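Local coordinates for Ras-related protein Rab-21 (Homo sapiens, PDB 1Z08) that is a Rab protein of the Ras family, whose P-loop fold holds phosphoaminophosphonic acid-guanylate ester together with a magnesium ion, at residues A[81-86]-A[115-120]; A[8-13]-A[60-65]; A[20-25]-A[148-153]. The protein carries 1 engineered substitution. One frame throughout, in Å; residues are numbered along the deposited sequence.

Contact 1: A[81-86]-A[115-120]. With GNP (phosphoaminophosphonic acid-guanylate ester), chain F.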
# COMPACT_ATOMS: atom_id res chain seq x y z
N GLY A 81 1.96 0.56 -9.75
CA GLY A 81 2.38 0.23 -8.39
C GLY A 81 1.26 -0.44 -7.62
O GLY A 81 0.08 -0.22 -7.88
N ALA A 82 1.64 -1.28 -6.66
CA ALA A 82 0.67 -1.92 -5.78
C ALA A 82 1.15 -1.82 -4.34
O ALA A 82 2.32 -2.06 -4.05
CB ALA A 82 0.46 -3.37 -6.18
N ILE A 83 0.23 -1.46 -3.46
CA ILE A 83 0.52 -1.32 -2.04
C ILE A 83 -0.23 -2.43 -1.30
O ILE A 83 -1.45 -2.37 -1.14
CB ILE A 83 0.12 0.07 -1.50
CG1 ILE A 83 0.87 1.17 -2.27
CG2 ILE A 83 0.39 0.17 -0.00
CD1 ILE A 83 0.47 2.59 -1.87
N LEU A 84 0.51 -3.44 -0.88
CA LEU A 84 -0.08 -4.59 -0.21
C LEU A 84 0.01 -4.38 1.29
O LEU A 84 1.10 -4.45 1.88
CB LEU A 84 0.59 -5.89 -0.64
CG LEU A 84 0.72 -6.17 -2.15
CD1 LEU A 84 1.31 -7.54 -2.36
CD2 LEU A 84 -0.60 -6.06 -2.87
N VAL A 85 -1.14 -4.11 1.90
CA VAL A 85 -1.20 -3.66 3.28
C VAL A 85 -1.58 -4.81 4.21
O VAL A 85 -2.50 -5.57 3.93
CB VAL A 85 -2.23 -2.50 3.46
CG1 VAL A 85 -2.15 -1.91 4.86
CG2 VAL A 85 -2.00 -1.42 2.41
N TYR A 86 -0.84 -4.94 5.31
CA TYR A 86 -1.23 -5.83 6.39
C TYR A 86 -1.22 -5.10 7.73
O TYR A 86 -0.69 -3.99 7.85
CB TYR A 86 -0.35 -7.09 6.42
CG TYR A 86 1.08 -6.84 6.84
CD1 TYR A 86 1.47 -6.99 8.17
CD2 TYR A 86 2.05 -6.48 5.90
CE1 TYR A 86 2.79 -6.77 8.56
CE2 TYR A 86 3.37 -6.25 6.27
CZ TYR A 86 3.73 -6.40 7.61
OH TYR A 86 5.03 -6.19 8.00
N CYS A 115 4.85 -2.75 -3.05
CA CYS A 115 5.10 -2.32 -1.67
C CYS A 115 4.41 -3.28 -0.72
O CYS A 115 3.22 -3.57 -0.88
CB CYS A 115 4.57 -0.90 -1.43
SG CYS A 115 5.21 0.36 -2.54
N ILE A 116 5.15 -3.78 0.26
CA ILE A 116 4.56 -4.56 1.34
C ILE A 116 4.59 -3.68 2.59
O ILE A 116 5.65 -3.25 3.05
CB ILE A 116 5.29 -5.92 1.55
CG1 ILE A 116 5.24 -6.73 0.25
CG2 ILE A 116 4.65 -6.70 2.70
CD1 ILE A 116 5.99 -8.03 0.28
N VAL A 117 3.40 -3.38 3.10
CA VAL A 117 3.25 -2.33 4.11
C VAL A 117 2.66 -2.86 5.42
O VAL A 117 1.52 -3.32 5.46
CB VAL A 117 2.40 -1.14 3.57
CG1 VAL A 117 2.28 -0.03 4.61
CG2 VAL A 117 3.02 -0.59 2.28
N GLY A 118 3.47 -2.79 6.47
CA GLY A 118 3.05 -3.15 7.82
C GLY A 118 2.45 -1.93 8.49
O GLY A 118 3.18 -1.06 8.97
N ASN A 119 1.13 -1.88 8.51
CA ASN A 119 0.39 -0.76 9.08
C ASN A 119 0.03 -0.98 10.55
O ASN A 119 0.04 -2.12 11.04
CB ASN A 119 -0.86 -0.47 8.25
CG ASN A 119 -1.56 0.82 8.67
OD1 ASN A 119 -0.93 1.85 8.88
ND2 ASN A 119 -2.89 0.75 8.80
N LYS A 120 -0.29 0.12 11.23
CA LYS A 120 -0.67 0.14 12.65
C LYS A 120 0.54 0.01 13.58
O LYS A 120 0.44 -0.61 14.65
CB LYS A 120 -1.74 -0.92 12.98
CG LYS A 120 -2.99 -0.88 12.11
CD LYS A 120 -4.10 -1.71 12.72
CE LYS A 120 -5.28 -1.83 11.77
NZ LYS A 120 -6.38 -2.66 12.36
PG GNP F . -12.10 -2.48 4.21
O1G GNP F . -13.19 -3.35 4.79
O2G GNP F . -12.56 -1.16 3.66
O3G GNP F . -11.41 -3.39 3.22
N3B GNP F . -11.04 -2.15 5.37
PB GNP F . -9.80 -1.14 5.32
O1B GNP F . -8.55 -1.86 4.98
O2B GNP F . -10.14 0.01 4.46
O3A GNP F . -9.55 -0.63 6.75
PA GNP F . -9.96 0.72 7.38
O1A GNP F . -9.08 1.79 6.87
O2A GNP F . -11.42 0.96 7.31
O5' GNP F . -9.59 0.55 8.90
C5' GNP F . -10.04 -0.59 9.63
C4' GNP F . -9.82 -0.38 11.11
O4' GNP F . -8.40 -0.26 11.39
C3' GNP F . -10.46 0.88 11.69
O3' GNP F . -10.93 0.58 12.99
C2' GNP F . -9.31 1.88 11.69
O2' GNP F . -9.44 2.93 12.62
C1' GNP F . -8.14 0.96 12.06
N9 GNP F . -6.84 1.48 11.65
C8 GNP F . -6.43 1.81 10.37
N7 GNP F . -5.21 2.26 10.32
C5 GNP F . -4.77 2.21 11.64
C6 GNP F . -3.53 2.57 12.22
O6 GNP F . -2.52 3.01 11.65
N1 GNP F . -3.50 2.37 13.61
C2 GNP F . -4.56 1.88 14.34
N2 GNP F . -4.36 1.75 15.66
N3 GNP F . -5.72 1.54 13.81
C4 GNP F . -5.77 1.74 12.47
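Tyr86 lies against Gly118, and Val117 and Cys115 lie against Ile83, where two neighbouring parallel strands of the central sheet meet. The strands are the two ends of a beta-alpha-beta crossover whose connecting element is helix 91-108. The backbone bonds alternate in parallel fashion: Leu84 N donates to Cys115 O at 2.7 Å, Leu84 O accepts from Val117 N at 2.8 Å, and Tyr86 N returns to Val117 O at 175°. Side chains then sort onto two faces. On one, Val117 CG2 meets Ile83 CG2 at 3.6 Å, the two side chains crossing obliquely, while Cys115 CB sits 4.3 Å from Ile83 CG1; Leu163 of helix 156-168 covers this pair. On the other face Tyr86 dominates. Its CG stands between the backbone N and the carbonyl carbon (chi1 69°), which lays the ring across the adjacent strand. Gly118, having no side chain, sets its CA over the ring face, 3.6 Å from the centroid in a CH-pi contact, and Ile116 CG2 meets the ring edge at CE2. The strand runs out into the NKxD motif of Ras-family proteins at Asn119, its last residue. The extended Lys120 chain runs along the guanine, its CG 3.5 Å from C6. Lys120 NZ, salt-bridged to Asp87, makes a weak hydrogen bond of 3.3 Å to sugar oxygen O4' of the nucleotide analogue.

Contact 2: A[8-13]-A[60-65]. With GNP (phosphoaminophosphonic acid-guanylate ester), chain F.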
# COMPACT_ATOMS: atom_id res chain seq x y z
N LYS A 8 -0.83 4.77 -11.90
CA LYS A 8 -1.94 4.10 -11.23
C LYS A 8 -1.42 3.21 -10.11
O LYS A 8 -0.55 2.36 -10.33
CB LYS A 8 -2.75 3.26 -12.23
CG LYS A 8 -3.86 2.43 -11.59
CD LYS A 8 -4.71 1.72 -12.62
CE LYS A 8 -5.78 0.88 -11.95
NZ LYS A 8 -6.69 0.25 -12.95
N VAL A 9 -1.95 3.42 -8.91
CA VAL A 9 -1.55 2.68 -7.72
C VAL A 9 -2.78 2.04 -7.08
O VAL A 9 -3.82 2.69 -6.92
CB VAL A 9 -0.81 3.61 -6.71
CG1 VAL A 9 -0.55 2.91 -5.39
CG2 VAL A 9 0.51 4.11 -7.31
N VAL A 10 -2.68 0.76 -6.74
CA VAL A 10 -3.79 0.03 -6.12
C VAL A 10 -3.41 -0.42 -4.71
O VAL A 10 -2.29 -0.90 -4.48
CB VAL A 10 -4.25 -1.17 -7.01
CG1 VAL A 10 -3.12 -2.18 -7.22
CG2 VAL A 10 -5.48 -1.85 -6.43
N LEU A 11 -4.33 -0.25 -3.77
CA LEU A 11 -4.16 -0.78 -2.42
C LEU A 11 -4.91 -2.09 -2.28
O LEU A 11 -6.09 -2.20 -2.65
CB LEU A 11 -4.62 0.24 -1.36
CG LEU A 11 -3.60 1.32 -0.99
CD1 LEU A 11 -3.64 2.49 -1.97
CD2 LEU A 11 -3.84 1.82 0.43
N LEU A 12 -4.22 -3.10 -1.77
CA LEU A 12 -4.82 -4.42 -1.57
C LEU A 12 -4.54 -4.89 -0.15
O LEU A 12 -3.56 -4.48 0.47
CB LEU A 12 -4.27 -5.42 -2.59
CG LEU A 12 -4.52 -5.07 -4.07
CD1 LEU A 12 -3.54 -5.77 -5.00
CD2 LEU A 12 -5.97 -5.35 -4.48
N GLY A 13 -5.43 -5.74 0.37
CA GLY A 13 -5.27 -6.29 1.71
C GLY A 13 -6.59 -6.62 2.39
O GLY A 13 -7.65 -6.17 1.95
N TRP A 60 -6.12 3.89 -6.12
CA TRP A 60 -7.29 3.02 -6.06
C TRP A 60 -7.41 2.32 -4.71
O TRP A 60 -6.45 1.73 -4.22
CB TRP A 60 -7.22 1.96 -7.16
CG TRP A 60 -7.63 2.48 -8.50
CD1 TRP A 60 -6.86 3.20 -9.37
CD2 TRP A 60 -8.91 2.32 -9.12
NE1 TRP A 60 -7.59 3.50 -10.50
CE2 TRP A 60 -8.84 2.97 -10.38
CE3 TRP A 60 -10.11 1.70 -8.75
CZ2 TRP A 60 -9.93 3.02 -11.26
CZ3 TRP A 60 -11.19 1.73 -9.62
CH2 TRP A 60 -11.09 2.39 -10.86
N ASP A 61 -8.61 2.42 -4.13
CA ASP A 61 -8.98 1.71 -2.91
C ASP A 61 -9.87 0.53 -3.29
O ASP A 61 -10.60 0.61 -4.28
CB ASP A 61 -9.73 2.66 -1.97
CG ASP A 61 -9.73 2.19 -0.52
OD1 ASP A 61 -9.18 1.12 -0.20
OD2 ASP A 61 -10.30 2.92 0.32
N THR A 62 -9.82 -0.55 -2.51
CA THR A 62 -10.59 -1.77 -2.80
C THR A 62 -11.38 -2.27 -1.59
O THR A 62 -11.07 -1.92 -0.45
CB THR A 62 -9.69 -2.93 -3.29
OG1 THR A 62 -8.60 -3.12 -2.38
CG2 THR A 62 -9.15 -2.67 -4.69
N ALA A 63 -12.39 -3.09 -1.85
CA ALA A 63 -13.10 -3.80 -0.79
C ALA A 63 -12.27 -5.00 -0.36
O ALA A 63 -12.03 -5.91 -1.15
CB ALA A 63 -14.47 -4.24 -1.28
N GLY A 64 -11.82 -4.99 0.90
CA GLY A 64 -10.94 -6.04 1.41
C GLY A 64 -11.64 -7.33 1.79
O GLY A 64 -10.99 -8.37 1.98
N GLN A 65 -12.96 -7.27 1.90
CA GLN A 65 -13.77 -8.43 2.24
C GLN A 65 -14.38 -9.05 0.99
O GLN A 65 -13.73 -9.14 -0.06
CB GLN A 65 -14.87 -8.04 3.24
PG GNP F . -12.10 -2.48 4.21
O1G GNP F . -13.19 -3.35 4.79
O2G GNP F . -12.56 -1.16 3.66
O3G GNP F . -11.41 -3.39 3.22
N3B GNP F . -11.04 -2.15 5.37
PB GNP F . -9.80 -1.14 5.32
O1B GNP F . -8.55 -1.86 4.98
O2B GNP F . -10.14 0.01 4.46
O3A GNP F . -9.55 -0.63 6.75
PA GNP F . -9.96 0.72 7.38
O1A GNP F . -9.08 1.79 6.87
O2A GNP F . -11.42 0.96 7.31
O5' GNP F . -9.59 0.55 8.90
C5' GNP F . -10.04 -0.59 9.63
C4' GNP F . -9.82 -0.38 11.11
O4' GNP F . -8.40 -0.26 11.39
C3' GNP F . -10.46 0.88 11.69
O3' GNP F . -10.93 0.58 12.99
C2' GNP F . -9.31 1.88 11.69
O2' GNP F . -9.44 2.93 12.62
C1' GNP F . -8.14 0.96 12.06
N9 GNP F . -6.84 1.48 11.65
C8 GNP F . -6.43 1.81 10.37
N7 GNP F . -5.21 2.26 10.32
C5 GNP F . -4.77 2.21 11.64
C6 GNP F . -3.53 2.57 12.22
O6 GNP F . -2.52 3.01 11.65
N1 GNP F . -3.50 2.37 13.61
C2 GNP F . -4.56 1.88 14.34
N2 GNP F . -4.36 1.75 15.66
N3 GNP F . -5.72 1.54 13.81
C4 GNP F . -5.77 1.74 12.47
O HOH W 1 -8.10 -5.60 -1.17
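Lys8 stretches across one face of the Trp60 indole at the start of a short parallel pairing that runs on towards the phosphates. With its chain fully extended, Lys8 brings CE to 3.8 Å from the centroid of the five-membered ring, a CH-pi contact, and NZ to 4.5 Å from the same point, a cation-pi contact 24° off the ring normal. NZ itself is hydrogen-bonded to the carbonyls of Tyr75 and Arg77, which would help keep it there. Val9 O lies at the indole edge, in its plane, and accepts the backbone N-H of Trp60 at 2.7 Å; Leu11 N returns a bond to Trp60 O. Past this pairing the strands part, and Thr62 spans the gap. Its OG1 sits between the backbone N and the carbonyl carbon (chi1 51°), donates to Leu11 O at 2.7 Å from 17° off the carbonyl plane, and accepts at 2.8 Å from a water that in turn takes the N-H of Gly13. The same rotamer sets CG2 against Val10 CG2 at 4.1 Å. In the DxxG motif, Gly64 N reaches O3G of the nucleotide analogue at 2.8 Å. Strand 5-12 lies between strands 54-61 and 81-87 in the sheet, with Leu11 packed on Val23 of helix 19-28 and Leu12 on Trp100 and Leu104 of helix 91-108.

Contact 3: A[20-25]-A[148-153]; sequences TSLVLR and TSAKQN. With MG (magnesium ion), chain E; GNP (phosphoaminophosphonic acid-guanylate ester), chain F.
The SAK loop of Ras-family proteins, here Ser149 to Lys151, packs through Ala150 on Ser21 of the helix that follows the P-loop. Ala150 CB rests 3.7 Å from Ser21 CB, and Leu22 packs through CD2 on the Thr148 side chain, the two crossing at about a right angle. Arg25 carries most of the polar grip. Its chain bends at chi2 and chi3, which turns the guanidinium edge to the loop backbone: NE donates to Ala150 O at 2.8 Å, nearly straight (167°) and in the guanidinium plane, and NH2 adds a weak bond to Lys151 O. Asn153 CB covers one face of that group, its amide turned only 17° from the guanidinium plane. Both segments hold the nucleotide analogue. Ser21 OG and N converge on O1A, the hydroxyl at 2.8 Å, while Lys151 N binds the guanine O6 at 3.2 Å, beside a bent, weak bond from Ala150 N. Thr20 OG1 binds the magnesium ion at 2.0 Å, and Thr38 also coordinates it. Helix 19-28 is thereby joined to the loop between strand 144-148 and helix 156-168, whose Ile156 touches both Leu22 and Arg25.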
# COMPACT_ATOMS: atom_id res chain seq x y z
N THR A 20 -8.15 2.14 3.45
CA THR A 20 -8.84 3.43 3.34
C THR A 20 -8.20 4.46 4.26
O THR A 20 -8.01 5.61 3.86
CB THR A 20 -10.35 3.30 3.64
OG1 THR A 20 -10.92 2.30 2.78
CG2 THR A 20 -11.07 4.63 3.41
N SER A 21 -7.85 4.04 5.47
CA SER A 21 -7.20 4.92 6.44
C SER A 21 -5.88 5.50 5.91
O SER A 21 -5.57 6.66 6.16
CB SER A 21 -6.97 4.21 7.78
OG SER A 21 -8.21 3.92 8.40
N LEU A 22 -5.12 4.69 5.17
CA LEU A 22 -3.88 5.18 4.57
C LEU A 22 -4.16 6.26 3.53
O LEU A 22 -3.52 7.32 3.55
CB LEU A 22 -3.07 4.03 3.94
CG LEU A 22 -2.35 3.08 4.91
CD1 LEU A 22 -1.85 1.84 4.18
CD2 LEU A 22 -1.21 3.76 5.64
N VAL A 23 -5.14 6.01 2.66
CA VAL A 23 -5.49 6.95 1.60
C VAL A 23 -6.10 8.23 2.18
O VAL A 23 -5.71 9.34 1.81
CB VAL A 23 -6.45 6.32 0.56
CG1 VAL A 23 -6.73 7.30 -0.58
CG2 VAL A 23 -5.88 5.02 0.01
N LEU A 24 -7.05 8.08 3.10
CA LEU A 24 -7.71 9.23 3.73
C LEU A 24 -6.71 10.14 4.44
O LEU A 24 -6.77 11.36 4.29
CB LEU A 24 -8.83 8.78 4.68
CG LEU A 24 -9.61 9.85 5.45
CD1 LEU A 24 -10.42 10.75 4.53
CD2 LEU A 24 -10.50 9.21 6.50
N ARG A 25 -5.79 9.55 5.20
CA ARG A 25 -4.75 10.32 5.88
C ARG A 25 -3.87 11.06 4.87
O ARG A 25 -3.56 12.23 5.06
CB ARG A 25 -3.90 9.43 6.80
CG ARG A 25 -2.72 10.14 7.47
CD ARG A 25 -3.19 11.22 8.45
NE ARG A 25 -3.53 10.67 9.76
CZ ARG A 25 -4.10 11.36 10.74
NH1 ARG A 25 -4.41 12.65 10.56
NH2 ARG A 25 -4.37 10.78 11.89
N THR A 148 4.01 1.77 8.51
CA THR A 148 3.12 2.93 8.59
C THR A 148 2.20 2.92 9.81
O THR A 148 1.94 1.87 10.39
CB THR A 148 2.20 3.04 7.35
OG1 THR A 148 1.38 1.87 7.25
CG2 THR A 148 3.00 3.24 6.06
N SER A 149 1.74 4.11 10.17
CA SER A 149 0.59 4.28 11.06
C SER A 149 -0.29 5.38 10.47
O SER A 149 0.08 6.55 10.47
CB SER A 149 1.03 4.67 12.48
OG SER A 149 -0.10 4.99 13.28
N ALA A 150 -1.46 4.99 9.98
CA ALA A 150 -2.46 5.94 9.51
C ALA A 150 -2.98 6.79 10.67
O ALA A 150 -3.26 7.98 10.50
CB ALA A 150 -3.60 5.23 8.80
N LYS A 151 -3.09 6.18 11.85
CA LYS A 151 -3.59 6.86 13.05
C LYS A 151 -2.67 7.99 13.52
O LYS A 151 -3.15 9.07 13.88
CB LYS A 151 -3.83 5.84 14.18
CG LYS A 151 -4.43 6.45 15.46
CD LYS A 151 -5.06 5.40 16.35
CE LYS A 151 -5.78 6.06 17.51
NZ LYS A 151 -6.81 5.16 18.12
N GLN A 152 -1.35 7.75 13.50
CA GLN A 152 -0.37 8.75 13.94
C GLN A 152 0.29 9.51 12.79
O GLN A 152 1.16 10.36 13.02
CB GLN A 152 0.70 8.09 14.82
CG GLN A 152 0.16 7.50 16.12
CD GLN A 152 1.26 6.94 17.02
OE1 GLN A 152 2.28 6.45 16.54
NE2 GLN A 152 1.03 7.01 18.32
N ASN A 153 -0.15 9.23 11.56
CA ASN A 153 0.45 9.79 10.34
C ASN A 153 1.97 9.59 10.30
O ASN A 153 2.74 10.55 10.22
CB ASN A 153 0.08 11.27 10.16
CG ASN A 153 0.40 11.79 8.77
OD1 ASN A 153 0.62 11.02 7.83
ND2 ASN A 153 0.42 13.11 8.62
MG MG E . -11.64 0.49 3.28
PG GNP F . -12.10 -2.48 4.21
O1G GNP F . -13.19 -3.35 4.79
O2G GNP F . -12.56 -1.16 3.66
O3G GNP F . -11.41 -3.39 3.22
N3B GNP F . -11.04 -2.15 5.37
PB GNP F . -9.80 -1.14 5.32
O1B GNP F . -8.55 -1.86 4.98
O2B GNP F . -10.14 0.01 4.46
O3A GNP F . -9.55 -0.63 6.75
PA GNP F . -9.96 0.72 7.38
O1A GNP F . -9.08 1.79 6.87
O2A GNP F . -11.42 0.96 7.31
O5' GNP F . -9.59 0.55 8.90
C5' GNP F . -10.04 -0.59 9.63
C4' GNP F . -9.82 -0.38 11.11
O4' GNP F . -8.40 -0.26 11.39
C3' GNP F . -10.46 0.88 11.69
O3' GNP F . -10.93 0.58 12.99
C2' GNP F . -9.31 1.88 11.69
O2' GNP F . -9.44 2.93 12.62
C1' GNP F . -8.14 0.96 12.06
N9 GNP F . -6.84 1.48 11.65
C8 GNP F . -6.43 1.81 10.37
N7 GNP F . -5.21 2.26 10.32
C5 GNP F . -4.77 2.21 11.64
C6 GNP F . -3.53 2.57 12.22
O6 GNP F . -2.52 3.01 11.65
N1 GNP F . -3.50 2.37 13.61
C2 GNP F . -4.56 1.88 14.34
N2 GNP F . -4.36 1.75 15.66
N3 GNP F . -5.72 1.54 13.81
C4 GNP F . -5.77 1.74 12.47
O HOH W 2 -10.68 -0.31 1.61
O HOH W 3 -12.59 1.35 4.87

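In the fold
The three contacts show how the C-terminal ends of parallel strands, with the helix and loops beyond them, assemble a nucleotide pocket. Contacts 1 and 2, centres about 10 Å apart, share the sheet directly: Ile83 N lies 2.8 Å from Val10 O, probably hydrogen-bonded. Contact 3 ties to each through a polar pair: Asn119 OD1 is 2.8 Å from Thr148 OG1, linking it to contact 1 (centres about 12 Å apart), and Asp61 OD2 is 2.6 Å from the metal-binding Thr20 OG1, linking it to contact 2 (about 14 Å). The nucleotide analogue spans all three. Contact 2 serves its gamma-phosphate end, contact 3 its phosphates and base, while Lys120 and Lys151 lie on opposite faces of the guanine.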